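Local coordinates for cellulose-binding protein (Saccharophagus degradans, PDB 2YHG), which probably binds polysaccharide and may hydrolyse glycosidic bonds as a whole protein, of which this piece holds the nucleoside hydrolase-like and C-terminal domains, at residues D42-L47 with V233-R238; L47-V52 with N313-R318; W213-S218 with Y239-D244. All coordinates share one frame; numbering follows the deposited sequence. Where two conformers were deposited one is given.

Contact 1 (D42-L47 with V233-R238); sequences DDEQSL and VYPNRR. With CA (calcium ion), chain B.
Q45 lies across the ring of Y234, and this pair is the tight heart of the contact between the start of helix 42-52 and the loop that follows helix 228-232. CG of Q45 stands over the ring face but offset toward the rim, 3.7 Å from the centroid of Y234, in a CH-pi contact, while CB of Q45 presses toward the hydroxyl end, 3.4 Å from CZ of Y234. Because the Q45 chain is extended beyond CG (chi2 177°), its amide reaches past the ring to the loop backbone, where NE2 of Q45 donates to O of P235 at 2.9 Å. The bond is fairly straight, 162° at the hydrogen; the acceptor lies close to the amide plane, but the donor is tilted 26° from the carbonyl plane. The Y234 hydroxyl pairs with the E242 carboxylate.

Packing eases toward E44, whose CB touches CD of P235 at 3.7 Å. Here a water bridges the two segments, donating to OE1 of E44 and to O of V233, the latter at 2.8 Å. Beyond P235 the loop runs to the surface: N236 and R237 are exposed, and the R237 guanidinium turns from the helix to a salt bridge with D217.

The first turn of the same helix also serves the calcium site of this nucleoside hydrolase-like domain. D43 points away from the loop and chelates calcium through both carboxylate oxygens, OD1 at 2.4 Å from the ion, beside D36, W151 and D244. A metal-bound water donates to OD1 of D42.

Back at the core, OE1 of Q45 accepts from the backbone N of E242. With both ends of its amide engaged, the Q45 side chain is fixed in rotation and ties the helix to the loop.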
loop_
_atom_site.group_PDB
_atom_site.type_symbol
_atom_site.label_atom_id
_atom_site.label_comp_id
_atom_site.label_asym_id
_atom_site.label_seq_id
_atom_site.Cartn_x
_atom_site.Cartn_y
_atom_site.Cartn_z
ATOM N N ASP A 42 15.085 -4.218 7.361
ATOM C CA ASP A 42 14.102 -3.872 6.374
ATOM C C ASP A 42 12.931 -3.085 6.925
ATOM O O ASP A 42 12.426 -2.190 6.227
ATOM C CB ASP A 42 13.754 -4.989 5.419
ATOM C CG ASP A 42 12.997 -6.109 5.967
ATOM O OD1 ASP A 42 12.686 -6.170 7.154
ATOM O OD2 ASP A 42 12.634 -6.972 5.067
ATOM N N ASP A 43 12.493 -3.321 8.150
ATOM C CA ASP A 43 11.378 -2.534 8.679
ATOM C C ASP A 43 11.762 -1.052 8.771
ATOM O O ASP A 43 10.912 -0.178 8.594
ATOM C CB ASP A 43 10.926 -3.040 10.039
ATOM C CG ASP A 43 10.257 -4.411 9.977
ATOM O OD1 ASP A 43 10.974 -5.396 9.673
ATOM O OD2 ASP A 43 9.027 -4.524 10.124
ATOM N N GLU A 44 13.011 -0.781 9.182
ATOM C CA GLU A 44 13.481 0.591 9.226
ATOM C C GLU A 44 13.468 1.233 7.851
ATOM O O GLU A 44 13.021 2.379 7.676
ATOM C CB GLU A 44 14.863 0.629 9.841
ATOM C CG GLU A 44 14.930 0.172 11.278
ATOM C CD GLU A 44 16.329 -0.272 11.629
ATOM O OE1 GLU A 44 17.243 0.577 11.624
ATOM O OE2 GLU A 44 16.532 -1.479 11.852
ATOM N N GLN A 45 13.999 0.515 6.871
ATOM C CA GLN A 45 13.987 0.963 5.503
ATOM C C GLN A 45 12.570 1.317 5.052
ATOM O O GLN A 45 12.333 2.360 4.436
ATOM C CB GLN A 45 14.518 -0.137 4.595
ATOM C CG GLN A 45 15.968 -0.566 4.821
ATOM C CD GLN A 45 16.354 -1.720 3.919
ATOM O OE1 GLN A 45 15.513 -2.546 3.538
ATOM N NE2 GLN A 45 17.635 -1.778 3.507
ATOM N N SER A 46 11.645 0.401 5.291
ATOM C CA SER A 46 10.272 0.584 4.869
ATOM C C SER A 46 9.651 1.812 5.508
ATOM O O SER A 46 8.914 2.537 4.832
ATOM C CB SER A 46 9.459 -0.668 5.218
ATOM O OG SER A 46 9.860 -1.792 4.423
ATOM N N LEU A 47 9.897 2.034 6.803
ATOM C CA LEU A 47 9.314 3.198 7.440
ATOM C C LEU A 47 9.853 4.487 6.824
ATOM O O LEU A 47 9.087 5.434 6.641
ATOM C CB LEU A 47 9.508 3.152 8.938
ATOM C CG LEU A 47 8.849 4.324 9.684
ATOM C CD1 LEU A 47 7.354 4.422 9.398
ATOM C CD2 LEU A 47 9.129 4.220 11.189
ATOM N N VAL A 233 19.181 7.252 8.545
ATOM C CA VAL A 233 18.489 6.220 9.322
ATOM C C VAL A 233 17.882 5.113 8.439
ATOM O O VAL A 233 17.110 4.283 8.928
ATOM C CB VAL A 233 17.422 6.834 10.270
ATOM C CG1 VAL A 233 18.065 7.755 11.292
ATOM C CG2 VAL A 233 16.335 7.538 9.503
ATOM N N TYR A 234 18.267 5.080 7.167
ATOM C CA TYR A 234 17.896 3.995 6.244
ATOM C C TYR A 234 19.046 3.002 6.243
ATOM O O TYR A 234 20.095 3.285 5.669
ATOM C CB TYR A 234 17.646 4.564 4.852
ATOM C CG TYR A 234 17.094 3.554 3.874
ATOM C CD1 TYR A 234 17.893 2.601 3.302
ATOM C CD2 TYR A 234 15.743 3.553 3.485
ATOM C CE1 TYR A 234 17.412 1.635 2.439
ATOM C CE2 TYR A 234 15.235 2.585 2.602
ATOM C CZ TYR A 234 16.071 1.639 2.089
ATOM O OH TYR A 234 15.636 0.644 1.273
ATOM N N PRO A 235 18.914 1.851 6.896
ATOM C CA PRO A 235 20.075 0.965 7.037
ATOM C C PRO A 235 20.297 0.129 5.779
ATOM O O PRO A 235 19.380 -0.016 4.961
ATOM C CB PRO A 235 19.673 0.065 8.189
ATOM C CG PRO A 235 18.157 -0.024 8.063
ATOM C CD PRO A 235 17.758 1.361 7.669
ATOM N N ASN A 236 21.488 -0.439 5.655
ATOM C CA ASN A 236 21.750 -1.406 4.614
ATOM C C ASN A 236 20.875 -2.643 4.790
ATOM O O ASN A 236 20.481 -3.030 5.891
ATOM C CB ASN A 236 23.213 -1.836 4.666
ATOM C CG ASN A 236 24.151 -0.806 4.128
ATOM O OD1 ASN A 236 23.760 0.154 3.474
ATOM N ND2 ASN A 236 25.431 -1.041 4.334
ATOM N N ARG A 237 20.627 -3.282 3.656
ATOM C CA ARG A 237 20.049 -4.608 3.594
ATOM C C ARG A 237 20.873 -5.647 4.347
ATOM O O ARG A 237 22.087 -5.676 4.252
ATOM C CB ARG A 237 20.006 -5.004 2.117
ATOM C CG ARG A 237 19.416 -6.348 1.832
ATOM C CD ARG A 237 19.490 -6.652 0.367
ATOM N NE ARG A 237 20.853 -6.658 -0.163
ATOM C CZ ARG A 237 21.733 -7.621 0.072
ATOM N NH1 ARG A 237 21.344 -8.785 0.609
ATOM N NH2 ARG A 237 22.984 -7.475 -0.321
ATOM N N ARG A 238 20.191 -6.486 5.123
ATOM C CA ARG A 238 20.765 -7.677 5.766
ATOM C C ARG A 238 20.469 -8.930 4.953
ATOM O O ARG A 238 21.367 -9.761 4.706
ATOM C CB ARG A 238 20.200 -7.865 7.182
ATOM C CG ARG A 238 20.823 -9.039 7.945
ATOM C CD ARG A 238 20.243 -9.209 9.312
ATOM N NE ARG A 238 20.488 -8.077 10.196
ATOM C CZ ARG A 238 19.969 -7.930 11.417
ATOM N NH1 ARG A 238 19.171 -8.853 11.885
ATOM N NH2 ARG A 238 20.176 -6.832 12.104
HETATM CA CA CA B . 9.191 -6.981 9.310
HETATM O O HOH W 1 11.131 -8.080 8.022
HETATM O O HOH W 2 16.876 3.253 11.504
HETATM O O HOH W 3 9.775 -9.247 10.148
#

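Contact 2 (L47-V52 with N313-R318)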
loop_
_atom_site.group_PDB
_atom_site.type_symbol
_atom_site.label_atom_id
_atom_site.label_comp_id
_atom_site.label_asym_id
_atom_site.label_seq_id
_atom_site.Cartn_x
_atom_site.Cartn_y
_atom_site.Cartn_z
ATOM N N LEU A 47 9.897 2.034 6.803
ATOM C CA LEU A 47 9.314 3.198 7.440
ATOM C C LEU A 47 9.853 4.487 6.824
ATOM O O LEU A 47 9.087 5.434 6.641
ATOM C CB LEU A 47 9.508 3.152 8.938
ATOM C CG LEU A 47 8.849 4.324 9.684
ATOM C CD1 LEU A 47 7.354 4.422 9.398
ATOM C CD2 LEU A 47 9.129 4.220 11.189
ATOM N N VAL A 48 11.142 4.537 6.493
ATOM C CA VAL A 48 11.674 5.732 5.840
ATOM C C VAL A 48 10.941 6.004 4.528
ATOM O O VAL A 48 10.533 7.141 4.269
ATOM C CB VAL A 48 13.195 5.601 5.637
ATOM C CG1 VAL A 48 13.700 6.734 4.716
ATOM C CG2 VAL A 48 13.926 5.633 6.995
ATOM N N ARG A 49 10.770 4.980 3.698
ATOM C CA ARG A 49 10.048 5.189 2.445
ATOM C C ARG A 49 8.613 5.638 2.703
ATOM O O ARG A 49 8.121 6.590 2.079
ATOM C CB ARG A 49 10.055 3.953 1.556
ATOM C CG ARG A 49 9.434 4.251 0.196
ATOM C CD ARG A 49 9.087 3.036 -0.622
ATOM N NE ARG A 49 10.257 2.180 -0.881
ATOM C CZ ARG A 49 10.930 2.080 -2.014
ATOM N NH1 ARG A 49 10.522 2.660 -3.128
ATOM N NH2 ARG A 49 12.007 1.314 -2.041
ATOM N N GLN A 50 7.930 4.993 3.647
ATOM C CA GLN A 50 6.555 5.388 3.937
ATOM C C GLN A 50 6.526 6.866 4.352
ATOM O O GLN A 50 5.599 7.607 3.964
ATOM C CB GLN A 50 5.944 4.511 5.013
ATOM C CG GLN A 50 4.605 4.970 5.575
ATOM C CD GLN A 50 3.442 4.928 4.598
ATOM O OE1 GLN A 50 2.623 4.005 4.657
ATOM N NE2 GLN A 50 3.352 5.912 3.720
ATOM N N LEU A 51 7.470 7.305 5.150
ATOM C CA LEU A 51 7.443 8.693 5.619
ATOM C C LEU A 51 7.608 9.703 4.498
ATOM O O LEU A 51 6.909 10.710 4.491
ATOM C CB LEU A 51 8.434 8.899 6.747
ATOM C CG LEU A 51 8.061 8.174 8.048
ATOM C CD1 LEU A 51 9.237 8.306 9.006
ATOM C CD2 LEU A 51 6.819 8.716 8.650
ATOM N N VAL A 52 8.498 9.457 3.556
ATOM C CA VAL A 52 8.661 10.417 2.450
ATOM C C VAL A 52 7.542 10.309 1.421
ATOM O O VAL A 52 7.417 11.179 0.563
ATOM C CB VAL A 52 10.059 10.374 1.802
ATOM C CG1 VAL A 52 11.145 10.666 2.824
ATOM C CG2 VAL A 52 10.310 9.073 1.034
ATOM N N ASN A 313 11.964 5.406 -9.126
ATOM C CA ASN A 313 12.099 6.813 -9.453
ATOM C C ASN A 313 11.346 7.667 -8.436
ATOM O O ASN A 313 11.810 8.741 -8.029
ATOM C CB ASN A 313 11.615 7.100 -10.872
ATOM C CG ASN A 313 12.532 6.540 -11.918
ATOM O OD1 ASN A 313 13.507 5.817 -11.640
ATOM N ND2 ASN A 313 12.204 6.861 -13.169
ATOM N N ASP A 314 10.176 7.187 -8.002
ATOM C CA ASP A 314 9.392 7.855 -6.993
ATOM C C ASP A 314 10.215 8.083 -5.719
ATOM O O ASP A 314 10.272 9.197 -5.190
ATOM C CB ASP A 314 8.149 7.024 -6.718
ATOM C CG ASP A 314 7.241 7.618 -5.694
ATOM O OD1 ASP A 314 6.933 8.833 -5.733
ATOM O OD2 ASP A 314 6.782 6.865 -4.829
ATOM N N PHE A 315 10.819 7.037 -5.188
ATOM C CA PHE A 315 11.544 7.153 -3.928
ATOM C C PHE A 315 12.772 8.054 -4.119
ATOM O O PHE A 315 13.097 8.844 -3.260
ATOM C CB PHE A 315 11.902 5.755 -3.453
ATOM C CG PHE A 315 12.489 5.646 -2.047
ATOM C CD1 PHE A 315 12.290 6.565 -1.069
ATOM C CD2 PHE A 315 13.169 4.495 -1.705
ATOM C CE1 PHE A 315 12.779 6.364 0.212
ATOM C CE2 PHE A 315 13.635 4.270 -0.417
ATOM C CZ PHE A 315 13.444 5.210 0.543
ATOM N N GLN A 316 13.453 7.911 -5.242
ATOM C CA GLN A 316 14.599 8.785 -5.565
ATOM C C GLN A 316 14.195 10.251 -5.491
ATOM O O GLN A 316 14.883 11.068 -4.854
ATOM C CB GLN A 316 15.173 8.412 -6.912
ATOM C CG GLN A 316 16.284 9.330 -7.363
ATOM C CD GLN A 316 16.791 9.084 -8.761
ATOM O OE1 GLN A 316 16.578 8.036 -9.361
ATOM N NE2 GLN A 316 17.499 10.076 -9.296
ATOM N N ALA A 317 13.108 10.624 -6.167
ATOM C CA ALA A 317 12.660 12.011 -6.168
ATOM C C ALA A 317 12.268 12.458 -4.789
ATOM O O ALA A 317 12.578 13.590 -4.400
ATOM C CB ALA A 317 11.499 12.191 -7.134
ATOM N N ARG A 318 11.599 11.592 -4.016
ATOM C CA ARG A 318 11.167 12.006 -2.684
ATOM C C ARG A 318 12.336 12.224 -1.720
ATOM O O ARG A 318 12.244 13.076 -0.841
ATOM C CB ARG A 318 10.142 11.019 -2.140
ATOM C CG ARG A 318 8.839 11.051 -2.882
ATOM C CD ARG A 318 7.940 9.898 -2.498
ATOM N NE ARG A 318 6.661 9.913 -3.200
ATOM C CZ ARG A 318 5.647 10.696 -2.904
ATOM N NH1 ARG A 318 5.651 11.439 -1.816
ATOM N NH2 ARG A 318 4.596 10.695 -3.704
HETATM O O HOH W 4 8.436 4.473 -3.999
#
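F315 and R49 lie against each other where helix 42-52, the first helix of the Rossmann-like parallel alpha/beta fold, meets helix 308-323, the 47-52 and 313-318 segments crossing at 73°. CG of R49 stands almost squarely over the phenyl ring, 3.8 Å from the centroid of F315, a CH-pi contact. The arginine then bends at chi3 (-58°), bringing its guanidinium back over the CD2 side of F315 with the two planes 40° apart; CZ of R49 is 3.3 Å from CD2 of F315. NE of R49 is paired with E242, outside the two helices. In-plane at the guanidinium edge, a water accepts from NH1 of R49 and donates to OD2 of D314. At the rim, CG2 of V52 and CG1 of V48 come near the ring plane, the former 3.8 Å from CE1 of F315.

The V52 and R318 side chains run alongside one another, pointing opposite ways, with CG2 of V52 against CB of R318. R318 has NE in a salt bridge with OD1 of D314 and NH2 in another with E56. NH1 of R318, which also reaches N55, meets a lone pair of the V52 carbonyl O in the carbonyl plane at 3.0 Å.

Contact 3 (W213-S218 with Y239-D244). With CA (calcium ion), chain B.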
loop_
_atom_site.group_PDB
_atom_site.type_symbol
_atom_site.label_atom_id
_atom_site.label_comp_id
_atom_site.label_asym_id
_atom_site.label_seq_id
_atom_site.Cartn_x
_atom_site.Cartn_y
_atom_site.Cartn_z
ATOM N N TRP A 213 11.037 -7.010 -6.794
ATOM C CA TRP A 213 10.924 -5.629 -7.277
ATOM C C TRP A 213 12.046 -4.719 -6.815
ATOM O O TRP A 213 12.161 -3.592 -7.322
ATOM C CB TRP A 213 9.570 -5.055 -6.802
ATOM C CG TRP A 213 9.465 -4.958 -5.325
ATOM C CD1 TRP A 213 9.065 -5.944 -4.478
ATOM C CD2 TRP A 213 9.860 -3.856 -4.501
ATOM N NE1 TRP A 213 9.203 -5.543 -3.182
ATOM C CE2 TRP A 213 9.698 -4.264 -3.161
ATOM C CE3 TRP A 213 10.307 -2.558 -4.759
ATOM C CZ2 TRP A 213 10.058 -3.457 -2.079
ATOM C CZ3 TRP A 213 10.646 -1.746 -3.686
ATOM C CH2 TRP A 213 10.518 -2.194 -2.372
ATOM N N GLN A 214 12.843 -5.175 -5.847
ATOM C CA GLN A 214 13.708 -4.311 -5.067
ATOM C C GLN A 214 14.832 -3.679 -5.891
ATOM O O GLN A 214 15.315 -4.254 -6.861
ATOM C CB GLN A 214 14.379 -5.098 -3.939
ATOM C CG GLN A 214 13.485 -5.326 -2.732
ATOM C CD GLN A 214 12.485 -6.442 -2.810
ATOM O OE1 GLN A 214 12.215 -7.026 -3.888
ATOM N NE2 GLN A 214 11.908 -6.762 -1.667
ATOM N N PRO A 215 15.256 -2.493 -5.502
ATOM C CA PRO A 215 16.410 -1.852 -6.129
ATOM C C PRO A 215 17.703 -2.398 -5.564
ATOM O O PRO A 215 17.719 -3.085 -4.545
ATOM C CB PRO A 215 16.226 -0.406 -5.751
ATOM C CG PRO A 215 15.718 -0.504 -4.344
ATOM C CD PRO A 215 14.797 -1.735 -4.330
ATOM N N SER A 216 18.799 -2.021 -6.214
ATOM C CA SER A 216 20.123 -2.496 -5.838
ATOM C C SER A 216 20.638 -1.771 -4.611
ATOM O O SER A 216 20.233 -0.676 -4.271
ATOM C CB SER A 216 21.120 -2.307 -6.988
ATOM O OG SER A 216 21.365 -0.939 -7.132
ATOM N N ASP A 217 21.641 -2.374 -3.994
ATOM C CA ASP A 217 22.329 -1.768 -2.860
ATOM C C ASP A 217 22.995 -0.461 -3.263
ATOM O O ASP A 217 23.038 0.472 -2.470
ATOM C CB ASP A 217 23.356 -2.706 -2.272
ATOM C CG ASP A 217 22.758 -3.934 -1.591
ATOM O OD1 ASP A 217 21.559 -3.933 -1.182
ATOM O OD2 ASP A 217 23.524 -4.922 -1.457
ATOM N N SER A 218 23.517 -0.355 -4.480
ATOM C CA SER A 218 24.123 0.883 -4.985
ATOM C C SER A 218 23.121 1.997 -5.183
ATOM O O SER A 218 23.394 3.149 -4.872
ATOM C CB SER A 218 24.796 0.623 -6.323
ATOM O OG SER A 218 25.309 1.838 -6.834
ATOM N N TYR A 239 19.199 -9.103 4.580
ATOM C CA TYR A 239 18.704 -10.220 3.805
ATOM C C TYR A 239 18.046 -9.685 2.548
ATOM O O TYR A 239 18.675 -9.641 1.500
ATOM C CB TYR A 239 17.764 -11.074 4.634
ATOM C CG TYR A 239 17.255 -12.252 3.929
ATOM C CD1 TYR A 239 18.100 -13.280 3.542
ATOM C CD2 TYR A 239 15.902 -12.378 3.681
ATOM C CE1 TYR A 239 17.600 -14.418 2.894
ATOM C CE2 TYR A 239 15.392 -13.511 3.065
ATOM C CZ TYR A 239 16.252 -14.491 2.616
ATOM O OH TYR A 239 15.732 -15.616 2.012
ATOM N N ALA A 240 16.815 -9.190 2.657
ATOM C CA ALA A 240 16.108 -8.530 1.566
ATOM C C ALA A 240 15.875 -7.074 1.910
ATOM O O ALA A 240 15.663 -6.720 3.088
ATOM C CB ALA A 240 14.753 -9.204 1.284
ATOM N N THR A 241 15.831 -6.228 0.893
ATOM C CA THR A 241 15.492 -4.833 1.063
ATOM C C THR A 241 13.963 -4.700 1.143
ATOM O O THR A 241 13.247 -5.221 0.293
ATOM C CB THR A 241 16.044 -4.005 -0.073
ATOM O OG1 THR A 241 17.455 -3.946 0.131
ATOM C CG2 THR A 241 15.505 -2.616 -0.142
ATOM N N GLU A 242 13.473 -4.035 2.183
ATOM C CA GLU A 242 12.075 -3.572 2.243
ATOM C C GLU A 242 11.085 -4.690 1.871
ATOM O O GLU A 242 10.108 -4.464 1.155
ATOM C CB GLU A 242 11.866 -2.348 1.339
ATOM C CG GLU A 242 12.549 -1.131 1.894
ATOM C CD GLU A 242 12.194 0.111 1.163
ATOM O OE1 GLU A 242 10.965 0.420 1.077
ATOM O OE2 GLU A 242 13.091 0.797 0.580
ATOM N N GLY A 243 11.192 -5.857 2.501
ATOM C CA GLY A 243 10.224 -6.906 2.255
ATOM C C GLY A 243 8.789 -6.521 2.617
ATOM O O GLY A 243 7.854 -7.070 2.035
ATOM N N ASP A 244 8.627 -5.600 3.573
ATOM C CA ASP A 244 7.304 -5.209 4.028
ATOM C C ASP A 244 6.703 -4.061 3.233
ATOM O O ASP A 244 5.519 -3.755 3.400
ATOM C CB ASP A 244 7.362 -4.812 5.475
ATOM C CG ASP A 244 7.858 -5.922 6.348
ATOM O OD1 ASP A 244 7.297 -7.023 6.191
ATOM O OD2 ASP A 244 8.815 -5.736 7.129
HETATM CA CA CA B . 9.191 -6.981 9.310
HETATM O O HOH W 5 18.948 -3.952 -2.198
HETATM O O HOH W 1 11.131 -8.080 8.022
HETATM O O HOH W 3 9.775 -9.247 10.148
#
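NE2 of Q214 donates to the backbone O of T241 at 2.8 Å, approaching almost end-on to the carbonyl, at 171°, with the oxygen almost in the amide plane. CG of Q214 also comes within 3.0 Å of O of T241, so the carbonyl is approached by both the chain and the amide. Next to it, W213 presents the benzene edge of its indole: CZ2 of W213 lies 3.4 Å from O of E242, which sits in the ring plane. A bend at chi2 (80°) folds Q214 back until its CD lies 3.4 Å above the indole plane of W213, offset toward the rim, and OE1 of Q214 takes a weak bond from N of W213. NE2 of Q214 also donates to O of V210.

Both segments belong to the nucleoside hydrolase-like domain. The first runs into helix 217-225, with S216 as N-cap; the second lies in the loop after helix 228-232. On the solvent side a water ties them together, donating to O of P215 and OD1 of D217 and hydrogen-bonded to OG1 of T241.

Inward, OE1 of E242 is hydrogen-bonded to OG1 of T245. Two residues along from E242, D244 turns away from W213-S218 and binds calcium through OD2, 2.5 Å from the ion.

How the contacts relate
Contacts 1 and 2 occupy successive parts of helix 42-52, share L47 and have centres about 12 Å apart; the centre of contact 3 is about 9 Å from that of contact 1 and 13 Å from that of contact 2. Along the chain contact 3 is nested between the ends of contact 2, while its segments alternate with those of contact 1, whose loop runs straight on into 239-244. E242 is where the three contacts meet. Contacts 1 and 3 supply D43 and D244 to one calcium. Helix 42-52 thus carries a calcium ligand at its start, packs against the 233-244 loop, and lies on helix 308-323 near its end.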